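Local coordinates for hypothetical protein PH1136 (Pyrococcus horikoshii, PDB 1IXL) that is of unknown function but adopts the hot-dog fold of the thioesterase superfamily and may therefore hydrolyse acyl-CoA thioesters, at residues A[19-24]-A[29-34]; A[57-62]-A[101-106]. All coordinates share one frame; numbering follows the deposited sequence.

Hot-dog proteins wrap an antiparallel sheet around one long helix, and the two contacts sample that plan at its margin and its middle. Interaction 1 lies near the surface, where strand 19-24, an outermost strand of the sheet within the chain, pairs with its hairpin partner through backbone hydrogen bonds and half-exposed side chains. Interaction 2 is wholly buried: helix 48-63 meets strand 100-109 through aliphatic carbons, mostly methyls, with no hydrogen bond across. The two contacts meet on helix 48-63, where Pro20 packs on Tyr57 and Leu61, and Val30 on Ala58. Thus backbone polarity dominates at the sheet margin, whereas small aliphatic side chains suffice within the core.

Interaction 1: A[19-24]-A[29-34]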
loop_
_atom_site.group_PDB
_atom_site.type_symbol
_atom_site.label_atom_id
_atom_site.label_comp_id
_atom_site.label_asym_id
_atom_site.label_seq_id
_atom_site.Cartn_x
_atom_site.Cartn_y
_atom_site.Cartn_z
ATOM N N LYS A 19 3.817 5.762 6.047
ATOM C CA LYS A 19 5.190 6.244 5.963
ATOM C C LYS A 19 6.029 5.131 5.368
ATOM O O LYS A 19 6.135 4.050 5.935
ATOM C CB LYS A 19 5.702 6.588 7.371
ATOM C CG LYS A 19 4.823 7.595 8.114
ATOM C CD LYS A 19 5.314 7.826 9.554
ATOM C CE LYS A 19 4.554 8.959 10.227
ATOM N NZ LYS A 19 5.052 9.226 11.611
ATOM N N PRO A 20 6.627 5.372 4.197
ATOM C CA PRO A 20 7.443 4.313 3.593
ATOM C C PRO A 20 8.675 4.107 4.477
ATOM O O PRO A 20 9.266 5.083 4.937
ATOM C CB PRO A 20 7.798 4.888 2.213
ATOM C CG PRO A 20 6.710 5.943 1.963
ATOM C CD PRO A 20 6.537 6.553 3.325
ATOM N N ILE A 21 9.037 2.857 4.744
ATOM C CA ILE A 21 10.206 2.585 5.571
ATOM C C ILE A 21 11.235 1.826 4.758
ATOM O O ILE A 21 12.361 1.619 5.198
ATOM C CB ILE A 21 9.841 1.777 6.864
ATOM C CG1 ILE A 21 9.127 0.470 6.510
ATOM C CG2 ILE A 21 8.960 2.615 7.757
ATOM C CD1 ILE A 21 8.786 -0.406 7.733
ATOM N N LEU A 22 10.850 1.409 3.558
ATOM C CA LEU A 22 11.787 0.696 2.703
ATOM C C LEU A 22 11.338 0.706 1.253
ATOM O O LEU A 22 10.191 0.372 0.947
ATOM C CB LEU A 22 11.953 -0.757 3.178
ATOM C CG LEU A 22 13.118 -1.567 2.573
ATOM C CD1 LEU A 22 13.335 -2.822 3.417
ATOM C CD2 LEU A 22 12.822 -1.962 1.132
ATOM N N ILE A 23 12.237 1.116 0.365
ATOM C CA ILE A 23 11.925 1.102 -1.056
ATOM C C ILE A 23 13.165 0.629 -1.800
ATOM O O ILE A 23 14.233 1.226 -1.677
ATOM C CB ILE A 23 11.565 2.498 -1.625
ATOM C CG1 ILE A 23 10.442 3.163 -0.818
ATOM C CG2 ILE A 23 11.129 2.342 -3.105
ATOM C CD1 ILE A 23 10.100 4.604 -1.291
ATOM N N LYS A 24 13.027 -0.451 -2.554
ATOM C CA LYS A 24 14.130 -0.952 -3.343
ATOM C C LYS A 24 13.507 -1.455 -4.637
ATOM O O LYS A 24 12.278 -1.413 -4.795
ATOM C CB LYS A 24 14.846 -2.092 -2.621
ATOM C CG LYS A 24 14.028 -3.341 -2.412
ATOM C CD LYS A 24 14.869 -4.396 -1.724
ATOM C CE LYS A 24 14.151 -5.720 -1.626
ATOM N NZ LYS A 24 15.008 -6.750 -0.947
ATOM N N GLU A 29 7.983 -1.275 1.530
ATOM C CA GLU A 29 7.331 -1.488 2.809
ATOM C C GLU A 29 6.915 -0.129 3.340
ATOM O O GLU A 29 7.694 0.834 3.316
ATOM C CB GLU A 29 8.266 -2.194 3.799
ATOM C CG GLU A 29 8.607 -3.631 3.403
ATOM C CD GLU A 29 9.433 -4.348 4.457
ATOM O OE1 GLU A 29 9.722 -3.728 5.511
ATOM O OE2 GLU A 29 9.784 -5.531 4.233
ATOM N N VAL A 30 5.673 -0.056 3.809
ATOM C CA VAL A 30 5.112 1.183 4.332
ATOM C C VAL A 30 4.371 0.850 5.633
ATOM O O VAL A 30 3.666 -0.149 5.710
ATOM C CB VAL A 30 4.101 1.798 3.331
ATOM C CG1 VAL A 30 3.660 3.165 3.822
ATOM C CG2 VAL A 30 4.724 1.886 1.926
ATOM N N GLU A 31 4.534 1.683 6.651
ATOM C CA GLU A 31 3.884 1.420 7.926
ATOM C C GLU A 31 2.844 2.484 8.237
ATOM O O GLU A 31 2.947 3.634 7.790
ATOM C CB GLU A 31 4.921 1.365 9.053
ATOM C CG GLU A 31 5.802 2.593 9.143
ATOM C CD GLU A 31 6.660 2.612 10.413
ATOM O OE1 GLU A 31 7.190 1.543 10.787
ATOM O OE2 GLU A 31 6.805 3.695 11.021
ATOM N N LEU A 32 1.832 2.090 9.003
ATOM C CA LEU A 32 0.779 3.018 9.370
ATOM C C LEU A 32 0.305 2.753 10.792
ATOM O O LEU A 32 -0.001 1.609 11.155
ATOM C CB LEU A 32 -0.418 2.876 8.420
ATOM C CG LEU A 32 -1.713 3.652 8.725
ATOM C CD1 LEU A 32 -1.479 5.146 8.593
ATOM C CD2 LEU A 32 -2.804 3.229 7.731
ATOM N N GLU A 33 0.279 3.814 11.589
ATOM C CA GLU A 33 -0.226 3.745 12.959
ATOM C C GLU A 33 -1.690 4.152 12.797
ATOM O O GLU A 33 -1.981 5.258 12.321
ATOM C CB GLU A 33 0.490 4.761 13.861
ATOM C CG GLU A 33 1.875 4.317 14.320
ATOM C CD GLU A 33 1.817 3.144 15.281
ATOM O OE1 GLU A 33 2.899 2.615 15.637
ATOM O OE2 GLU A 33 0.690 2.757 15.686
ATOM N N THR A 34 -2.612 3.264 13.141
ATOM C CA THR A 34 -4.018 3.612 12.999
ATOM C C THR A 34 -4.436 4.596 14.086
ATOM O O THR A 34 -3.957 4.512 15.225
ATOM C CB THR A 34 -4.911 2.371 13.030
ATOM O OG1 THR A 34 -4.687 1.632 14.235
ATOM C CG2 THR A 34 -4.614 1.493 11.824
#
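Ile21 lies across Glu31 at about a right angle in a beta hairpin whose two antiparallel strands are interrupted by a classic bulge. The CG2 methyl of Ile21 rests on the stem of the glutamate, 3.4 Å from Glu31 CG, and also touches its carboxylate carbon. Glu31 CG sits between its own backbone N and carbonyl carbon (chi1 55°), a crowded position that keeps the stem beside the neighbouring strand while the chain extends to bring OE1 to a salt bridge with Lys86 on strand 86-97. Replacing Glu31 by an alanine removes the carboxylate, which would probably leave Lys86 without that charged mate and uncover the Ile21 methyl. Lys19 NZ lies near the same carboxylate but makes no contact with it.

Glu29 meets both bulge residues. Its CB lies 3.9 Å from Ile21 CG1 and 4.0 Å from Leu22 CB, while its chain runs on, extended, to a hydrogen bond between OE2 and the hydroxyl of Tyr27. Beneath these side chains, the bulge places two donors on one carbonyl: Ile21 N reaches Glu29 O at 2.8 Å, and Leu22 N reaches the same oxygen at 3.2 Å along a more bent path (145° at the hydrogen). Both come from the same face of the carbonyl plane.

On the other face of the sheet, Pro20 and Val30 form a non-hydrogen-bonded pair turned to helix 48-63. Their side chains meet loosely, Pro20 CB and Val30 CG2 being 4.3 Å apart, and both also pack on Tyr57. The other branch of Val30, CG1, stands anti to the backbone N (chi1 -173°), which carries it to 3.4 Å from Lys19 O.

Interaction 2: A[57-62]-A[101-106]; sequences YAAMLA and KIVEVK
No aromatic ring or other flat side chain lies between Ala59 and Ala62 of the helix and Val103 and Val105 of the strand. Tyr57 takes no part: its ring packs against Val30 of strand 27-33, and its hydroxyl is hydrogen-bonded to Arg14 and Gln6.

What remains is methyl against methyl. Val103 has CG1 anti to its backbone N (chi1 180°), and this branch reaches the helix between the two alanines, 4.0 Å from Ala59 CB and equally far from Ala62 CB. Its CG1 also touches the backbone at Ala59 CA, an approach consistent with the small side chain at this position. From Val105 it is the other branch, CG2, that meets Ala59 CB, at 3.9 Å. Ala59 is thus touched by two valines from the same side of the strand, and Phe119 on strand 112-123 packs on both Ala59 and Val105.

The axes of helix 57-62 and strand 101-106 approach to 8.7 Å, in keeping with the small side chains between them, and their directions differ by 135°. Such a helix cradled on the inner face of an antiparallel sheet is the hallmark of the hot-dog fold.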
loop_
_atom_site.group_PDB
_atom_site.type_symbol
_atom_site.label_atom_id
_atom_site.label_comp_id
_atom_site.label_asym_id
_atom_site.label_seq_id
_atom_site.Cartn_x
_atom_site.Cartn_y
_atom_site.Cartn_z
ATOM N N TYR A 57 -0.863 2.154 -1.525
ATOM C CA TYR A 57 0.328 2.992 -1.535
ATOM C C TYR A 57 1.605 2.149 -1.593
ATOM O O TYR A 57 2.532 2.496 -2.318
ATOM C CB TYR A 57 0.306 3.927 -0.294
ATOM C CG TYR A 57 1.476 4.909 -0.109
ATOM C CD1 TYR A 57 2.073 5.560 -1.202
ATOM C CD2 TYR A 57 1.891 5.280 1.178
ATOM C CE1 TYR A 57 3.034 6.551 -1.013
ATOM C CE2 TYR A 57 2.845 6.276 1.384
ATOM C CZ TYR A 57 3.411 6.916 0.280
ATOM O OH TYR A 57 4.292 7.958 0.470
ATOM N N ALA A 58 1.662 1.040 -0.848
ATOM C CA ALA A 58 2.849 0.198 -0.879
ATOM C C ALA A 58 3.075 -0.348 -2.297
ATOM O O ALA A 58 4.217 -0.424 -2.797
ATOM C CB ALA A 58 2.705 -0.972 0.134
ATOM N N ALA A 59 1.979 -0.725 -2.937
ATOM C CA ALA A 59 2.006 -1.257 -4.292
ATOM C C ALA A 59 2.564 -0.210 -5.270
ATOM O O ALA A 59 3.399 -0.533 -6.121
ATOM C CB ALA A 59 0.582 -1.685 -4.708
HETATM N N MSE A 60 2.126 1.040 -5.131
HETATM C CA MSE A 60 2.618 2.107 -5.987
HETATM C C MSE A 60 4.131 2.263 -5.784
HETATM O O MSE A 60 4.859 2.572 -6.733
HETATM C CB MSE A 60 1.926 3.442 -5.664
HETATM C CG MSE A 60 0.397 3.480 -5.862
HETATM SE SE MSE A 60 -0.163 3.258 -7.575
HETATM C CE MSE A 60 -0.082 1.649 -7.702
ATOM N N LEU A 61 4.616 2.063 -4.558
ATOM C CA LEU A 61 6.062 2.204 -4.314
ATOM C C LEU A 61 6.860 0.985 -4.722
ATOM O O LEU A 61 8.068 1.083 -4.934
ATOM C CB LEU A 61 6.362 2.577 -2.850
ATOM C CG LEU A 61 5.757 3.933 -2.454
ATOM C CD1 LEU A 61 6.212 4.359 -1.056
ATOM C CD2 LEU A 61 6.158 4.978 -3.465
ATOM N N ALA A 62 6.210 -0.168 -4.832
ATOM C CA ALA A 62 6.924 -1.348 -5.282
ATOM C C ALA A 62 7.249 -1.127 -6.772
ATOM O O ALA A 62 8.233 -1.664 -7.282
ATOM C CB ALA A 62 6.085 -2.602 -5.085
ATOM N N LYS A 101 2.051 -3.993 -14.260
ATOM C CA LYS A 101 2.753 -4.698 -13.203
ATOM C C LYS A 101 1.749 -5.322 -12.227
ATOM O O LYS A 101 0.805 -4.665 -11.811
ATOM C CB LYS A 101 3.633 -3.710 -12.442
ATOM C CG LYS A 101 4.465 -2.793 -13.342
ATOM C CD LYS A 101 5.630 -3.548 -13.963
ATOM C CE LYS A 101 6.554 -2.624 -14.758
ATOM N NZ LYS A 101 7.019 -1.450 -13.971
ATOM N N ILE A 102 1.934 -6.590 -11.887
ATOM C CA ILE A 102 1.044 -7.238 -10.924
ATOM C C ILE A 102 1.829 -7.248 -9.611
ATOM O O ILE A 102 2.932 -7.780 -9.535
ATOM C CB ILE A 102 0.683 -8.670 -11.350
ATOM C CG1 ILE A 102 -0.105 -8.632 -12.661
ATOM C CG2 ILE A 102 -0.168 -9.340 -10.280
ATOM C CD1 ILE A 102 -0.392 -10.028 -13.255
ATOM N N VAL A 103 1.269 -6.630 -8.580
ATOM C CA VAL A 103 1.960 -6.532 -7.301
ATOM C C VAL A 103 1.158 -7.237 -6.225
ATOM O O VAL A 103 -0.044 -7.034 -6.116
ATOM C CB VAL A 103 2.117 -5.059 -6.915
ATOM C CG1 VAL A 103 2.835 -4.929 -5.581
ATOM C CG2 VAL A 103 2.869 -4.326 -8.031
ATOM N N GLU A 104 1.815 -8.082 -5.446
ATOM C CA GLU A 104 1.120 -8.765 -4.371
ATOM C C GLU A 104 1.423 -7.950 -3.121
ATOM O O GLU A 104 2.545 -7.472 -2.940
ATOM C CB GLU A 104 1.641 -10.197 -4.208
ATOM C CG GLU A 104 1.019 -10.934 -3.028
ATOM C CD GLU A 104 1.378 -12.409 -3.003
ATOM O OE1 GLU A 104 2.584 -12.723 -3.152
ATOM O OE2 GLU A 104 0.458 -13.245 -2.834
ATOM N N VAL A 105 0.427 -7.756 -2.270
ATOM C CA VAL A 105 0.657 -6.993 -1.054
ATOM C C VAL A 105 0.022 -7.724 0.118
ATOM O O VAL A 105 -1.071 -8.292 0.010
ATOM C CB VAL A 105 0.023 -5.562 -1.118
ATOM C CG1 VAL A 105 0.341 -4.810 0.148
ATOM C CG2 VAL A 105 0.542 -4.782 -2.316
ATOM N N LYS A 106 0.728 -7.728 1.233
ATOM C CA LYS A 106 0.212 -8.342 2.436
ATOM C C LYS A 106 0.415 -7.290 3.505
ATOM O O LYS A 106 1.480 -6.672 3.579
ATOM C CB LYS A 106 0.985 -9.629 2.774
ATOM C CG LYS A 106 0.479 -10.838 2.006
ATOM C CD LYS A 106 0.892 -12.137 2.675
ATOM C CE LYS A 106 2.013 -12.815 1.927
ATOM N NZ LYS A 106 1.534 -13.225 0.580
#